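Local atomic coordinates of putative epimerase (Burkholderia cenocepacia, PDB entry 4LW8), a protein that probably acts as an NAD(P)-dependent sugar epimerase of the epimerase/dehydratase family, in lipopolysaccharide O-antigen biosynthesis. Residues G291-D294 with K295-A299. Numbering follows the deposited sequence.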
# COMPACT_ATOMS: atom_id res chain seq x y z
N GLY A 291 22.32 0.66 -4.33
CA GLY A 291 21.49 -0.10 -5.24
C GLY A 291 22.28 -0.82 -6.31
O GLY A 291 23.38 -0.40 -6.69
N SER A 292 21.72 -1.92 -6.80
CA SER A 292 22.20 -2.55 -8.02
C SER A 292 21.30 -2.18 -9.20
O SER A 292 20.08 -2.36 -9.12
CB SER A 292 22.24 -4.07 -7.87
OG SER A 292 22.32 -4.70 -9.14
N ARG A 293 21.89 -1.70 -10.29
CA ARG A 293 21.13 -1.42 -11.50
C ARG A 293 21.40 -2.49 -12.56
O ARG A 293 21.28 -2.25 -13.77
CB ARG A 293 21.45 -0.02 -12.06
CG ARG A 293 22.87 0.19 -12.61
CD ARG A 293 22.87 1.23 -13.76
NE ARG A 293 22.35 2.53 -13.32
CZ ARG A 293 21.89 3.48 -14.13
NH1 ARG A 293 21.89 3.29 -15.45
NH2 ARG A 293 21.44 4.63 -13.64
N ASP A 294 21.79 -3.67 -12.10
CA ASP A 294 22.09 -4.75 -13.04
C ASP A 294 20.89 -5.17 -13.89
O ASP A 294 21.04 -5.54 -15.05
CB ASP A 294 22.63 -5.97 -12.32
CG ASP A 294 23.19 -6.98 -13.28
OD1 ASP A 294 24.18 -6.64 -13.96
OD2 ASP A 294 22.61 -8.09 -13.40
N LYS A 295 19.69 -5.13 -13.30
CA LYS A 295 18.51 -5.49 -14.08
C LYS A 295 18.28 -4.46 -15.20
O LYS A 295 17.99 -4.82 -16.34
CB LYS A 295 17.27 -5.60 -13.19
CG LYS A 295 16.03 -6.08 -13.92
CD LYS A 295 14.79 -5.95 -13.04
CE LYS A 295 13.55 -6.48 -13.75
NZ LYS A 295 12.33 -6.29 -12.91
N LEU A 296 18.40 -3.18 -14.86
CA LEU A 296 18.30 -2.11 -15.84
C LEU A 296 19.35 -2.27 -16.94
O LEU A 296 19.05 -2.14 -18.13
CB LEU A 296 18.45 -0.75 -15.15
CG LEU A 296 18.52 0.51 -16.02
CD1 LEU A 296 17.20 0.76 -16.74
CD2 LEU A 296 18.89 1.72 -15.17
N ARG A 297 20.59 -2.54 -16.54
CA ARG A 297 21.69 -2.67 -17.48
C ARG A 297 21.40 -3.79 -18.49
O ARG A 297 21.58 -3.62 -19.70
CB ARG A 297 23.00 -2.93 -16.72
CG ARG A 297 24.24 -3.16 -17.58
CD ARG A 297 25.45 -3.52 -16.70
NE ARG A 297 25.81 -2.40 -15.82
CZ ARG A 297 25.69 -2.40 -14.49
NH1 ARG A 297 25.21 -3.46 -13.85
NH2 ARG A 297 26.05 -1.33 -13.80
N ARG A 298 20.89 -4.91 -18.00
CA ARG A 298 20.58 -6.03 -18.88
C ARG A 298 19.43 -5.71 -19.83
O ARG A 298 19.34 -6.28 -20.91
CB ARG A 298 20.27 -7.28 -18.06
CG ARG A 298 21.52 -7.87 -17.40
CD ARG A 298 21.18 -9.00 -16.45
NE ARG A 298 22.37 -9.59 -15.84
CZ ARG A 298 23.09 -10.57 -16.39
NH1 ARG A 298 22.74 -11.08 -17.57
NH2 ARG A 298 24.16 -11.05 -15.76
N ALA A 299 18.56 -4.78 -19.44
CA ALA A 299 17.39 -4.43 -20.24
C ALA A 299 17.66 -3.35 -21.30
O ALA A 299 17.12 -3.41 -22.40
CB ALA A 299 16.24 -3.98 -19.34
O HOH W 1 19.16 -4.92 -10.45
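The guanidinium of Arg293 lies with one face against the Leu296 side chain, whose methyl CD2 sits 3.4 Å from Arg293 NH1 and offset toward the rim of the group. The chi1 of Arg293, 67°, sets CG between the backbone N and the carbonyl carbon, and a bend at chi3 turns the head beside the first helical turn, where NE is also hydrogen-bonded to the carbonyl of Cys250. Asp294 grips two arginines with its two carboxylate oxygens. Its OD2 receives NE of Arg298 at 2.9 Å on the syn side but tilted out of the carboxylate plane, while OD2 lies in the plane of the guanidinium; the two flat groups stand 76° apart. Its OD1 makes a looser salt bridge with Arg297 NH1, a weak hydrogen bond of 3.3 Å at the guanidinium edge. In Arg297 a chi1 of 177° places CG anti to the backbone N, and a bend at chi3 then brings NH2 beside Arg293 CG; the stronger partner of NH2 is Glu252, whose other carboxylate oxygen accepts from the backbone N of Arg293. This shared acid ties the start of the helix to the loop after strand 246-249. In the backbone, Arg293 O accepts from Arg297 N at 2.9 Å and Asp294 O from Arg298 N at 3.0 Å, the opening bonds of the helix. Ser292 OG takes the N-H of Asp294 at 3.2 Å, while a water bridges Ser292 O and Lys295 N, giving that early helical N-H an acceptor. Lys295 extends to Glu245 and the carbonyl of Thr246. An ST turn leading into a helix N-terminus, with Arg293 at the N-cap and an Asp-Arg-Arg salt-bridge network over the first turn, thus joins strand 288-291 to helix 294-300 in this putative epimerase with a Rossmann-type fold.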